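Long-range contacts in galactose-binding lectin (Arachis hypogaea, PDB 6VAW), which binds D-galactose and galactose-bearing ligands as a homotetrameric legume lectin that carries calcium and manganese ions: residues 15-20 / 46-51; 4-9 / 221-226; 87-92 / 202-207; 114-119 / 197-202. All blocks are in the same frame, centred on the assembly; numbering follows the deposited sequence.

In the fold
The N-terminal strand 2-8 is the first to be placed, and its partner is strand 217-229, so contact 2 spans nearly the whole chain and holds the first and last strands in one sheet of the legume lectin sandwich. The other three contacts all fall within that span. Contact 1 closes a short early loop, putting strand 18-22 beside strand 43-53. Contact 3 comes after it in series and pairs strand 84-91 with strand 201-209, which also borders 43-53 in the seven-stranded sheet. Contact 4 lies within the loop of contact 3, shares Val202 with it, and joins the corner before strand 117-123 to the link following helix 194-197. Aromatic rings connect contact 2 with contacts 1 and 3 between the sheets.

Contact 1 (15-20 / 46-51); sequences NPAINF and VLYAMP
Ala17 and Ala49 open the pairing of strand 18-22, outermost of the seven-stranded sheet within its chain, with strand 43-53 of the legume lectin beta sandwich. Ala49 N donates to Ala17 O at 2.8 Å, coming from well above the carbonyl plane (48° out of it). Next come the two bonds of an antiparallel hydrogen-bonded pair: Asn19 N to Leu47 O at 2.8 Å and Leu47 N to Asn19 O at 2.9 Å, both in the plane of the accepting carbonyl.

On the face that carries Ile18, Phe20, Val46 and Tyr48, Phe20 and Val46 lie alongside each other, with Phe20 CD1 3.6 Å from Val46 CG1. Ile18 CG2 sits over a face of the Phe20 ring, near its rim, and also meets Val46 CB at 4.0 Å. That methyl is placed there by chi1 of -58°, which sets CG2 anti to the backbone N. On the other face the Asn19 amide lies against Ala49, ND2 being 3.7 Å from its CB, while OD1 takes a hydrogen bond from Lys203 NZ.

Further out, Phe8 of strand 2-8 covers Ala17 and Ile18, and Met50 of a second subunit packs on Ala17. A type I turn from Asn15 to Ile18 brings the chain into the strand and turns the Pro16 carbonyl to Ala49, with O 3.3 Å from CB.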
loop_
_atom_site.group_PDB
_atom_site.type_symbol
_atom_site.label_atom_id
_atom_site.label_comp_id
_atom_site.label_asym_id
_atom_site.label_seq_id
_atom_site.Cartn_x
_atom_site.Cartn_y
_atom_site.Cartn_z
ATOM N N ASN A 15 3.328 -12.207 -17.403
ATOM C CA ASN A 15 3.236 -11.060 -16.503
ATOM C C ASN A 15 4.387 -10.158 -16.921
ATOM O O ASN A 15 5.542 -10.587 -16.786
ATOM C CB ASN A 15 3.335 -11.501 -15.028
ATOM C CG ASN A 15 3.089 -10.416 -14.001
ATOM O OD1 ASN A 15 2.762 -10.706 -12.846
ATOM N ND2 ASN A 15 3.291 -9.148 -14.358
ATOM N N PRO A 16 4.116 -8.977 -17.521
ATOM C CA PRO A 16 5.230 -8.134 -18.000
ATOM C C PRO A 16 6.175 -7.645 -16.888
ATOM O O PRO A 16 7.276 -7.229 -17.227
ATOM C CB PRO A 16 4.533 -6.942 -18.681
ATOM C CG PRO A 16 3.150 -6.955 -18.179
ATOM C CD PRO A 16 2.803 -8.359 -17.809
ATOM N N ALA A 17 5.790 -7.753 -15.595
ATOM C CA ALA A 17 6.626 -7.294 -14.449
ATOM C C ALA A 17 7.789 -8.225 -14.106
ATOM O O ALA A 17 8.648 -7.813 -13.305
ATOM C CB ALA A 17 5.764 -7.093 -13.201
ATOM N N ILE A 18 7.793 -9.468 -14.658
ATOM C CA ILE A 18 8.804 -10.485 -14.408
ATOM C C ILE A 18 9.545 -10.935 -15.699
ATOM O O ILE A 18 8.921 -11.438 -16.644
ATOM C CB ILE A 18 8.214 -11.718 -13.651
ATOM C CG1 ILE A 18 7.577 -11.332 -12.289
ATOM C CG2 ILE A 18 9.310 -12.801 -13.435
ATOM C CD1 ILE A 18 8.562 -10.722 -11.201
ATOM N N ASN A 19 10.891 -10.793 -15.704
ATOM C CA ASN A 19 11.777 -11.273 -16.762
ATOM C C ASN A 19 12.230 -12.666 -16.387
ATOM O O ASN A 19 12.769 -12.844 -15.296
ATOM C CB ASN A 19 13.017 -10.381 -16.973
ATOM C CG ASN A 19 12.822 -8.997 -17.549
ATOM O OD1 ASN A 19 13.607 -8.088 -17.260
ATOM N ND2 ASN A 19 11.817 -8.794 -18.393
ATOM N N PHE A 20 11.984 -13.648 -17.247
ATOM C CA PHE A 20 12.374 -15.037 -17.026
ATOM C C PHE A 20 13.653 -15.345 -17.817
ATOM O O PHE A 20 13.747 -15.013 -18.999
ATOM C CB PHE A 20 11.226 -15.996 -17.421
ATOM C CG PHE A 20 9.959 -15.799 -16.620
ATOM C CD1 PHE A 20 9.801 -16.402 -15.374
ATOM C CD2 PHE A 20 8.925 -15.001 -17.103
ATOM C CE1 PHE A 20 8.627 -16.215 -14.628
ATOM C CE2 PHE A 20 7.753 -14.800 -16.348
ATOM C CZ PHE A 20 7.603 -15.434 -15.131
ATOM N N VAL A 46 14.771 -15.292 -12.235
ATOM C CA VAL A 46 13.641 -14.388 -12.404
ATOM C C VAL A 46 14.092 -13.017 -11.939
ATOM O O VAL A 46 14.748 -12.917 -10.902
ATOM C CB VAL A 46 12.308 -14.832 -11.746
ATOM C CG1 VAL A 46 11.802 -16.118 -12.359
ATOM C CG2 VAL A 46 12.415 -14.952 -10.223
ATOM N N LEU A 47 13.761 -11.968 -12.696
ATOM C CA LEU A 47 14.102 -10.590 -12.345
ATOM C C LEU A 47 12.870 -9.712 -12.377
ATOM O O LEU A 47 11.987 -9.932 -13.223
ATOM C CB LEU A 47 15.137 -10.000 -13.324
ATOM C CG LEU A 47 16.466 -10.731 -13.489
ATOM C CD1 LEU A 47 17.053 -10.456 -14.850
ATOM C CD2 LEU A 47 17.450 -10.350 -12.403
ATOM N N TYR A 48 12.823 -8.700 -11.483
ATOM C CA TYR A 48 11.775 -7.702 -11.570
ATOM C C TYR A 48 12.139 -6.928 -12.840
ATOM O O TYR A 48 13.302 -6.570 -13.005
ATOM C CB TYR A 48 11.678 -6.854 -10.298
ATOM C CG TYR A 48 10.549 -5.860 -10.369
ATOM C CD1 TYR A 48 9.220 -6.285 -10.372
ATOM C CD2 TYR A 48 10.802 -4.491 -10.442
ATOM C CE1 TYR A 48 8.173 -5.374 -10.419
ATOM C CE2 TYR A 48 9.755 -3.571 -10.523
ATOM C CZ TYR A 48 8.445 -4.019 -10.509
ATOM O OH TYR A 48 7.411 -3.111 -10.541
ATOM N N ALA A 49 11.186 -6.848 -13.746
ATOM C CA ALA A 49 11.449 -6.358 -15.114
ATOM C C ALA A 49 11.930 -4.917 -15.155
ATOM O O ALA A 49 12.557 -4.561 -16.130
ATOM C CB ALA A 49 10.223 -6.538 -15.961
ATOM N N MET A 50 11.581 -4.129 -14.165
ATOM C CA MET A 50 11.946 -2.710 -14.226
ATOM C C MET A 50 13.277 -2.462 -13.528
ATOM O O MET A 50 13.490 -2.947 -12.428
ATOM C CB MET A 50 10.858 -1.858 -13.594
ATOM C CG MET A 50 11.196 -0.427 -13.589
ATOM S SD MET A 50 9.833 0.587 -13.064
ATOM C CE MET A 50 9.545 0.055 -11.373
ATOM N N PRO A 51 14.169 -1.670 -14.138
ATOM C CA PRO A 51 15.389 -1.288 -13.482
ATOM C C PRO A 51 15.030 -0.442 -12.250
ATOM O O PRO A 51 14.132 0.343 -12.298
ATOM C CB PRO A 51 16.098 -0.421 -14.528
ATOM C CG PRO A 51 15.496 -0.852 -15.816
ATOM C CD PRO A 51 14.059 -1.135 -15.483
#

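Contact 2 (4-9 / 221-226); sequences VSFNFN and RSWSFT
Phe225 O takes two donors from strand 2-8: Phe6 N, at 3.0 Å and in the carbonyl plane, and the weaker CA-H of Ser5, with CA 3.3 Å away. The reciprocal bond, Phe225 N to Phe6 O, completes this antiparallel hydrogen-bonded pair, and Phe8 with Trp223 repeats it two residues on, Phe8 N reaching Trp223 O at 2.8 Å. The N-terminal strand is thereby laid along strand 217-229 in one of the two sheets of the lectin sandwich.

Phe6, Phe8, Trp223 and Phe225 share a face. With chi1 at 56°, the Phe6 CG stands between the backbone N and the carbonyl carbon, and the ring leans across to the partner strand. Its CE1 edge drives into the face of Trp223 in a T-shaped pair, CE1 standing 3.7 Å above the indole plane, with the planes at 84°. One face of the same Phe6 ring receives Phe225 CB in a CH-pi contact, 3.7 Å from the centroid; the Phe225 ring itself runs nearly parallel but is slid aside. Tyr48 stacks on Phe6 as well, and Trp223 meets Phe206 edge-to-face, while its NE1 hydrogen-bonds Thr67 OG1.

Ser5, Asn7, Ser224 and Thr226 occupy the other face, where Asn7 packs on Asn182 of a third subunit. On the side of strand 64-74, Arg221 and Ser222 both face Ser70, a classic beta bulge. The pairing is thus two-sided: aromatic rings fill the interior between the sheets, while the other face is polar, and Asn7 and Thr226 on it reach neighbouring subunits.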
loop_
_atom_site.group_PDB
_atom_site.type_symbol
_atom_site.label_atom_id
_atom_site.label_comp_id
_atom_site.label_asym_id
_atom_site.label_seq_id
_atom_site.Cartn_x
_atom_site.Cartn_y
_atom_site.Cartn_z
ATOM N N VAL A 4 9.857 2.656 -5.199
ATOM C CA VAL A 4 9.465 1.523 -6.031
ATOM C C VAL A 4 8.850 0.508 -5.068
ATOM O O VAL A 4 9.511 0.109 -4.107
ATOM C CB VAL A 4 10.610 0.907 -6.877
ATOM C CG1 VAL A 4 10.130 -0.341 -7.621
ATOM C CG2 VAL A 4 11.211 1.917 -7.854
ATOM N N SER A 5 7.599 0.128 -5.305
ATOM C CA SER A 5 6.907 -0.822 -4.444
ATOM C C SER A 5 6.099 -1.815 -5.255
ATOM O O SER A 5 5.375 -1.419 -6.179
ATOM C CB SER A 5 5.996 -0.078 -3.470
ATOM O OG SER A 5 5.498 -0.972 -2.490
ATOM N N PHE A 6 6.222 -3.117 -4.911
ATOM C CA PHE A 6 5.465 -4.177 -5.590
ATOM C C PHE A 6 5.195 -5.325 -4.646
ATOM O O PHE A 6 5.842 -5.442 -3.612
ATOM C CB PHE A 6 6.151 -4.668 -6.879
ATOM C CG PHE A 6 7.571 -5.182 -6.806
ATOM C CD1 PHE A 6 7.836 -6.491 -6.420
ATOM C CD2 PHE A 6 8.638 -4.379 -7.182
ATOM C CE1 PHE A 6 9.146 -6.986 -6.396
ATOM C CE2 PHE A 6 9.950 -4.873 -7.148
ATOM C CZ PHE A 6 10.193 -6.180 -6.780
ATOM N N ASN A 7 4.232 -6.169 -4.997
ATOM C CA ASN A 7 3.883 -7.324 -4.188
ATOM C C ASN A 7 3.341 -8.423 -5.098
ATOM O O ASN A 7 2.415 -8.181 -5.884
ATOM C CB ASN A 7 2.884 -6.952 -3.070
ATOM C CG ASN A 7 2.351 -8.129 -2.278
ATOM O OD1 ASN A 7 1.141 -8.363 -2.221
ATOM N ND2 ASN A 7 3.234 -8.924 -1.693
ATOM N N PHE A 8 3.948 -9.610 -5.009
ATOM C CA PHE A 8 3.557 -10.825 -5.726
ATOM C C PHE A 8 3.119 -11.880 -4.734
ATOM O O PHE A 8 3.935 -12.375 -3.969
ATOM C CB PHE A 8 4.707 -11.387 -6.596
ATOM C CG PHE A 8 5.169 -10.522 -7.743
ATOM C CD1 PHE A 8 4.478 -10.510 -8.945
ATOM C CD2 PHE A 8 6.321 -9.754 -7.639
ATOM C CE1 PHE A 8 4.909 -9.703 -10.007
ATOM C CE2 PHE A 8 6.747 -8.945 -8.695
ATOM C CZ PHE A 8 6.040 -8.924 -9.873
ATOM N N ASN A 9 1.837 -12.223 -4.735
ATOM C CA ASN A 9 1.284 -13.298 -3.899
ATOM C C ASN A 9 1.359 -14.616 -4.685
ATOM O O ASN A 9 1.282 -15.708 -4.118
ATOM C CB ASN A 9 -0.161 -12.985 -3.513
ATOM C CG ASN A 9 -0.301 -11.751 -2.680
ATOM O OD1 ASN A 9 0.397 -11.576 -1.678
ATOM N ND2 ASN A 9 -1.201 -10.868 -3.089
ATOM N N ARG A 221 7.726 -18.621 -3.943
ATOM C CA ARG A 221 6.294 -18.588 -3.656
ATOM C C ARG A 221 5.681 -17.184 -3.629
ATOM O O ARG A 221 4.533 -17.011 -4.051
ATOM C CB ARG A 221 6.015 -19.297 -2.332
ATOM C CG ARG A 221 6.350 -20.791 -2.372
ATOM C CD ARG A 221 6.151 -21.480 -1.033
ATOM N NE ARG A 221 4.809 -21.264 -0.473
ATOM C CZ ARG A 221 3.764 -22.061 -0.675
ATOM N NH1 ARG A 221 3.882 -23.150 -1.428
ATOM N NH2 ARG A 221 2.590 -21.776 -0.125
ATOM N N SER A 222 6.399 -16.205 -3.077
ATOM C CA SER A 222 5.910 -14.830 -2.967
ATOM C C SER A 222 7.072 -13.866 -2.827
ATOM O O SER A 222 8.169 -14.277 -2.459
ATOM C CB SER A 222 4.945 -14.680 -1.791
ATOM O OG SER A 222 5.573 -14.916 -0.547
ATOM N N TRP A 223 6.834 -12.591 -3.144
ATOM C CA TRP A 223 7.857 -11.557 -3.061
ATOM C C TRP A 223 7.218 -10.169 -2.950
ATOM O O TRP A 223 6.427 -9.794 -3.809
ATOM C CB TRP A 223 8.749 -11.637 -4.300
ATOM C CG TRP A 223 9.939 -10.721 -4.314
ATOM C CD1 TRP A 223 10.580 -10.165 -3.239
ATOM C CD2 TRP A 223 10.671 -10.311 -5.472
ATOM N NE1 TRP A 223 11.653 -9.423 -3.662
ATOM C CE2 TRP A 223 11.756 -9.524 -5.027
ATOM C CE3 TRP A 223 10.553 -10.582 -6.844
ATOM C CZ2 TRP A 223 12.713 -9.002 -5.910
ATOM C CZ3 TRP A 223 11.462 -10.011 -7.718
ATOM C CH2 TRP A 223 12.513 -9.213 -7.253
ATOM N N SER A 224 7.580 -9.409 -1.904
ATOM C CA SER A 224 7.155 -8.029 -1.717
ATOM C C SER A 224 8.414 -7.184 -1.606
ATOM O O SER A 224 9.442 -7.677 -1.153
ATOM C CB SER A 224 6.234 -7.882 -0.508
ATOM O OG SER A 224 6.924 -8.083 0.715
ATOM N N PHE A 225 8.358 -5.941 -2.056
ATOM C CA PHE A 225 9.529 -5.083 -2.093
ATOM C C PHE A 225 9.145 -3.630 -2.029
ATOM O O PHE A 225 8.178 -3.225 -2.658
ATOM C CB PHE A 225 10.298 -5.351 -3.414
ATOM C CG PHE A 225 11.536 -4.520 -3.673
ATOM C CD1 PHE A 225 11.442 -3.279 -4.286
ATOM C CD2 PHE A 225 12.792 -5.004 -3.350
ATOM C CE1 PHE A 225 12.589 -2.528 -4.558
ATOM C CE2 PHE A 225 13.934 -4.239 -3.576
ATOM C CZ PHE A 225 13.824 -3.011 -4.193
ATOM N N THR A 226 9.932 -2.828 -1.299
ATOM C CA THR A 226 9.789 -1.381 -1.235
ATOM C C THR A 226 11.176 -0.784 -1.128
ATOM O O THR A 226 11.927 -1.176 -0.250
ATOM C CB THR A 226 8.890 -0.855 -0.104
ATOM O OG1 THR A 226 7.577 -1.441 -0.148
ATOM C CG2 THR A 226 8.774 0.682 -0.127
#

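Contact 3 (87-92 / 202-207); sequences FFIAPE and VKFGFS
Phe87 packs on Phe206 and Phe204 where strands 84-91 and 201-209 run antiparallel in the seven-stranded sheet of the lectin sandwich. Its CB lies 3.8 Å from Phe206 CE1. Beyond CG, CD1 comes 3.3 Å from Gly205 O and also sits over one face of the Phe206 ring, though the two rings themselves meet obliquely, planes at 47°. CE1 stays near the same oxygen, 4.0 Å from Gly205 O. CZ, the far end, touches Phe204 CD2 at 3.9 Å, at the edge of that ring. Trp223 and Phe69 from the opposite sheet close in on Phe87 too.

Ile89, on the same face, lays its CG2 methyl over the Phe204 ring, 4.0 Å from the centroid. Four backbone bonds hold the strands: Phe88 and Gly205 exchange one pair, Ala90 and Lys203 the other.

The other face carries Phe88. A chi1 of 72° brings the CD1-CE1 side of its ring toward the partner strand at Gly205, where CE1 meets Phe206 C at 3.6 Å, the carbon lying at the ring edge, in plane. Where strand 84-91 ends, Glu92 forms a salt bridge with Arg201, and the extended Lys203 chain runs past the Glu92 carbonyl, its CD 3.5 Å from Glu92 O.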
loop_
_atom_site.group_PDB
_atom_site.type_symbol
_atom_site.label_atom_id
_atom_site.label_comp_id
_atom_site.label_asym_id
_atom_site.label_seq_id
_atom_site.Cartn_x
_atom_site.Cartn_y
_atom_site.Cartn_z
ATOM N N PHE A 87 19.134 -14.694 -3.715
ATOM C CA PHE A 87 18.399 -13.450 -3.916
ATOM C C PHE A 87 19.474 -12.456 -4.315
ATOM O O PHE A 87 20.409 -12.251 -3.538
ATOM C CB PHE A 87 17.624 -13.019 -2.648
ATOM C CG PHE A 87 17.204 -11.573 -2.703
ATOM C CD1 PHE A 87 16.238 -11.147 -3.611
ATOM C CD2 PHE A 87 17.777 -10.633 -1.858
ATOM C CE1 PHE A 87 15.841 -9.798 -3.651
ATOM C CE2 PHE A 87 17.377 -9.285 -1.902
ATOM C CZ PHE A 87 16.426 -8.879 -2.798
ATOM N N PHE A 88 19.412 -11.898 -5.532
ATOM C CA PHE A 88 20.536 -11.072 -5.948
ATOM C C PHE A 88 20.114 -9.747 -6.582
ATOM O O PHE A 88 18.962 -9.533 -6.952
ATOM C CB PHE A 88 21.473 -11.857 -6.897
ATOM C CG PHE A 88 20.913 -12.101 -8.291
ATOM C CD1 PHE A 88 19.918 -13.052 -8.504
ATOM C CD2 PHE A 88 21.382 -11.385 -9.380
ATOM C CE1 PHE A 88 19.361 -13.243 -9.785
ATOM C CE2 PHE A 88 20.865 -11.610 -10.669
ATOM C CZ PHE A 88 19.856 -12.543 -10.865
ATOM N N ILE A 89 21.099 -8.856 -6.654
ATOM C CA ILE A 89 21.050 -7.484 -7.179
ATOM C C ILE A 89 22.156 -7.391 -8.178
ATOM O O ILE A 89 23.272 -7.770 -7.851
ATOM C CB ILE A 89 21.209 -6.425 -6.094
ATOM C CG1 ILE A 89 20.469 -6.790 -4.809
ATOM C CG2 ILE A 89 20.780 -5.059 -6.635
ATOM C CD1 ILE A 89 20.914 -5.925 -3.557
ATOM N N ALA A 90 21.865 -6.959 -9.400
ATOM C CA ALA A 90 22.924 -6.957 -10.415
ATOM C C ALA A 90 22.711 -5.842 -11.448
ATOM O O ALA A 90 21.627 -5.267 -11.470
ATOM C CB ALA A 90 22.983 -8.332 -11.105
ATOM N N PRO A 91 23.710 -5.535 -12.320
ATOM C CA PRO A 91 23.492 -4.494 -13.366
ATOM C C PRO A 91 22.235 -4.817 -14.195
ATOM O O PRO A 91 21.875 -6.005 -14.327
ATOM C CB PRO A 91 24.786 -4.549 -14.202
ATOM C CG PRO A 91 25.814 -5.085 -13.266
ATOM C CD PRO A 91 25.059 -6.119 -12.432
ATOM N N GLU A 92 21.535 -3.780 -14.700
ATOM C CA GLU A 92 20.272 -3.958 -15.430
ATOM C C GLU A 92 20.387 -4.896 -16.652
ATOM O O GLU A 92 19.378 -5.507 -17.005
ATOM C CB GLU A 92 19.619 -2.613 -15.831
ATOM C CG GLU A 92 20.445 -1.724 -16.743
ATOM C CD GLU A 92 19.995 -0.282 -16.847
ATOM O OE1 GLU A 92 18.768 -0.029 -16.890
ATOM O OE2 GLU A 92 20.885 0.594 -16.928
ATOM N N VAL A 202 19.892 -1.009 -11.415
ATOM C CA VAL A 202 20.029 -2.442 -11.162
ATOM C C VAL A 202 18.736 -3.183 -11.335
ATOM O O VAL A 202 17.668 -2.575 -11.469
ATOM C CB VAL A 202 20.612 -2.758 -9.731
ATOM C CG1 VAL A 202 22.020 -2.183 -9.544
ATOM C CG2 VAL A 202 19.652 -2.318 -8.614
ATOM N N LYS A 203 18.851 -4.513 -11.349
ATOM C CA LYS A 203 17.728 -5.447 -11.352
ATOM C C LYS A 203 17.860 -6.375 -10.119
ATOM O O LYS A 203 18.955 -6.738 -9.703
ATOM C CB LYS A 203 17.569 -6.233 -12.673
ATOM C CG LYS A 203 16.760 -5.397 -13.679
ATOM C CD LYS A 203 16.587 -6.060 -15.019
ATOM C CE LYS A 203 16.018 -5.081 -16.013
ATOM N NZ LYS A 203 15.791 -5.724 -17.333
ATOM N N PHE A 204 16.726 -6.663 -9.507
ATOM C CA PHE A 204 16.575 -7.514 -8.335
ATOM C C PHE A 204 15.952 -8.803 -8.818
ATOM O O PHE A 204 15.107 -8.768 -9.705
ATOM C CB PHE A 204 15.670 -6.835 -7.281
ATOM C CG PHE A 204 16.305 -5.679 -6.527
ATOM C CD1 PHE A 204 16.326 -4.392 -7.072
ATOM C CD2 PHE A 204 16.845 -5.872 -5.263
ATOM C CE1 PHE A 204 16.895 -3.330 -6.371
ATOM C CE2 PHE A 204 17.431 -4.808 -4.566
ATOM C CZ PHE A 204 17.413 -3.535 -5.103
ATOM N N GLY A 205 16.376 -9.920 -8.275
ATOM C CA GLY A 205 15.770 -11.176 -8.687
ATOM C C GLY A 205 16.237 -12.335 -7.857
ATOM O O GLY A 205 16.775 -12.132 -6.767
ATOM N N PHE A 206 15.942 -13.549 -8.354
ATOM C CA PHE A 206 16.322 -14.822 -7.764
ATOM C C PHE A 206 16.964 -15.707 -8.829
ATOM O O PHE A 206 16.593 -15.634 -10.002
ATOM C CB PHE A 206 15.112 -15.539 -7.169
ATOM C CG PHE A 206 14.412 -14.783 -6.069
ATOM C CD1 PHE A 206 14.798 -14.939 -4.746
ATOM C CD2 PHE A 206 13.388 -13.881 -6.364
ATOM C CE1 PHE A 206 14.153 -14.231 -3.730
ATOM C CE2 PHE A 206 12.731 -13.181 -5.341
ATOM C CZ PHE A 206 13.144 -13.335 -4.036
ATOM N N SER A 207 17.891 -16.555 -8.410
ATOM C CA SER A 207 18.574 -17.507 -9.277
ATOM C C SER A 207 18.792 -18.793 -8.517
ATOM O O SER A 207 18.955 -18.760 -7.301
ATOM C CB SER A 207 19.909 -16.941 -9.750
ATOM O OG SER A 207 20.558 -17.817 -10.664
#

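Contact 4 (114-119 / 197-202); sequences AGHFVG and KLPERV
Phe117 and Leu198 bring the two backbones no closer than 7.3 Å, CA to CA, and the directions from 116 to 118 and from 197 to 199 differ by 109°, so side chains bridge the gap and no strand pairing forms. The one hydrogen bond between the two segments is His116 NE2 to Lys197 O, 3.1 Å long and rather bent, with 141° at the hydrogen. The carbonyl oxygen lies at the imidazole edge, in the ring plane, whereas NE2 stands 20° off the carbonyl plane. A chi1 of -166° turns the His116 ring away from its backbone N and out across the gap; the ring also passes Pro199, NE2 being 4.3 Å from its CD.

Deeper in, Val118 points toward the other segment, and its CG2 meets Leu198 CD1 at 3.9 Å, the two side chains crossing at a slant. Ile89 of the neighbouring strand adds to this small apolar patch by touching Leu198. The Leu198 carbonyl is occupied by Trp55 NE1.

The chain turns a corner at His116 before strand 117-123, which goes on to Glu121 and Asp123 of the metal sites. Lys197 is the last residue of the short helix 194-197, and Leu198 already leaves helical backbone angles. A carbonyl at such an end would be expected to favour an N-H donor, which His116 supplies, so a polar bond lies on the outer side of a contact that is apolar within.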
loop_
_atom_site.group_PDB
_atom_site.type_symbol
_atom_site.label_atom_id
_atom_site.label_comp_id
_atom_site.label_asym_id
_atom_site.label_seq_id
_atom_site.Cartn_x
_atom_site.Cartn_y
_atom_site.Cartn_z
ATOM N N ALA A 114 33.421 -15.842 -9.605
ATOM C CA ALA A 114 33.352 -14.384 -9.711
ATOM C C ALA A 114 32.220 -13.938 -10.620
ATOM O O ALA A 114 31.913 -14.589 -11.620
ATOM C CB ALA A 114 34.676 -13.841 -10.237
ATOM N N GLY A 115 31.608 -12.817 -10.263
ATOM C CA GLY A 115 30.524 -12.222 -11.029
ATOM C C GLY A 115 30.320 -10.782 -10.612
ATOM O O GLY A 115 31.077 -10.268 -9.789
ATOM N N HIS A 116 29.318 -10.122 -11.186
ATOM C CA HIS A 116 29.002 -8.748 -10.839
ATOM C C HIS A 116 27.599 -8.747 -10.219
ATOM O O HIS A 116 26.600 -8.732 -10.942
ATOM C CB HIS A 116 29.104 -7.827 -12.063
ATOM C CG HIS A 116 29.129 -6.370 -11.726
ATOM N ND1 HIS A 116 29.168 -5.404 -12.719
ATOM C CD2 HIS A 116 29.152 -5.756 -10.518
ATOM C CE1 HIS A 116 29.184 -4.242 -12.091
ATOM N NE2 HIS A 116 29.190 -4.399 -10.769
ATOM N N PHE A 117 27.533 -8.845 -8.876
ATOM C CA PHE A 117 26.267 -8.949 -8.157
ATOM C C PHE A 117 26.489 -8.795 -6.661
ATOM O O PHE A 117 27.605 -8.948 -6.175
ATOM C CB PHE A 117 25.579 -10.330 -8.436
ATOM C CG PHE A 117 26.371 -11.511 -7.908
ATOM C CD1 PHE A 117 27.420 -12.057 -8.648
ATOM C CD2 PHE A 117 26.089 -12.058 -6.658
ATOM C CE1 PHE A 117 28.200 -13.108 -8.131
ATOM C CE2 PHE A 117 26.853 -13.121 -6.150
ATOM C CZ PHE A 117 27.909 -13.634 -6.887
ATOM N N VAL A 118 25.398 -8.584 -5.941
ATOM C CA VAL A 118 25.333 -8.560 -4.479
ATOM C C VAL A 118 24.184 -9.479 -4.172
ATOM O O VAL A 118 23.142 -9.364 -4.813
ATOM C CB VAL A 118 25.199 -7.137 -3.843
ATOM C CG1 VAL A 118 24.895 -7.226 -2.332
ATOM C CG2 VAL A 118 26.471 -6.318 -4.079
ATOM N N GLY A 119 24.376 -10.424 -3.265
ATOM C CA GLY A 119 23.272 -11.331 -2.985
ATOM C C GLY A 119 23.250 -11.997 -1.636
ATOM O O GLY A 119 24.196 -11.892 -0.865
ATOM N N LYS A 197 29.833 -0.983 -5.213
ATOM C CA LYS A 197 29.865 -2.288 -5.866
ATOM C C LYS A 197 28.915 -2.422 -7.052
ATOM O O LYS A 197 29.070 -3.336 -7.855
ATOM C CB LYS A 197 29.526 -3.387 -4.841
ATOM C CG LYS A 197 30.448 -3.442 -3.611
ATOM C CD LYS A 197 31.887 -3.794 -3.968
ATOM C CE LYS A 197 32.750 -3.904 -2.740
ATOM N NZ LYS A 197 34.195 -3.886 -3.085
ATOM N N LEU A 198 27.907 -1.592 -7.135
ATOM C CA LEU A 198 26.941 -1.730 -8.226
ATOM C C LEU A 198 26.709 -0.429 -8.995
ATOM O O LEU A 198 26.887 0.632 -8.409
ATOM C CB LEU A 198 25.588 -2.222 -7.670
ATOM C CG LEU A 198 25.528 -3.712 -7.271
ATOM C CD1 LEU A 198 24.346 -3.988 -6.379
ATOM C CD2 LEU A 198 25.502 -4.617 -8.486
ATOM N N PRO A 199 26.146 -0.507 -10.233
ATOM C CA PRO A 199 25.816 0.727 -10.987
ATOM C C PRO A 199 24.576 1.421 -10.424
ATOM O O PRO A 199 23.821 0.809 -9.619
ATOM C CB PRO A 199 25.556 0.212 -12.404
ATOM C CG PRO A 199 25.101 -1.198 -12.225
ATOM C CD PRO A 199 25.831 -1.722 -11.029
ATOM N N GLU A 200 24.303 2.660 -10.893
ATOM C CA GLU A 200 23.121 3.408 -10.423
ATOM C C GLU A 200 21.796 2.650 -10.644
ATOM O O GLU A 200 20.899 2.757 -9.813
ATOM C CB GLU A 200 23.034 4.782 -11.103
ATOM C CG GLU A 200 24.073 5.758 -10.600
ATOM C CD GLU A 200 24.320 6.909 -11.550
ATOM O OE1 GLU A 200 23.542 7.887 -11.499
ATOM O OE2 GLU A 200 25.302 6.848 -12.326
ATOM N N ARG A 201 21.667 1.948 -11.793
ATOM C CA ARG A 201 20.480 1.187 -12.186
ATOM C C ARG A 201 20.774 -0.308 -12.125
ATOM O O ARG A 201 21.779 -0.811 -12.670
ATOM C CB ARG A 201 19.948 1.586 -13.564
ATOM C CG ARG A 201 19.409 3.034 -13.633
ATOM C CD ARG A 201 19.369 3.602 -15.041
ATOM N NE ARG A 201 18.736 2.704 -16.007
ATOM C CZ ARG A 201 17.711 3.031 -16.790
ATOM N NH1 ARG A 201 17.183 4.249 -16.735
ATOM N NH2 ARG A 201 17.221 2.149 -17.650
ATOM N N VAL A 202 19.892 -1.009 -11.415
ATOM C CA VAL A 202 20.029 -2.442 -11.162
ATOM C C VAL A 202 18.736 -3.183 -11.335
ATOM O O VAL A 202 17.668 -2.575 -11.469
ATOM C CB VAL A 202 20.612 -2.758 -9.731
ATOM C CG1 VAL A 202 22.020 -2.183 -9.544
ATOM C CG2 VAL A 202 19.652 -2.318 -8.614
#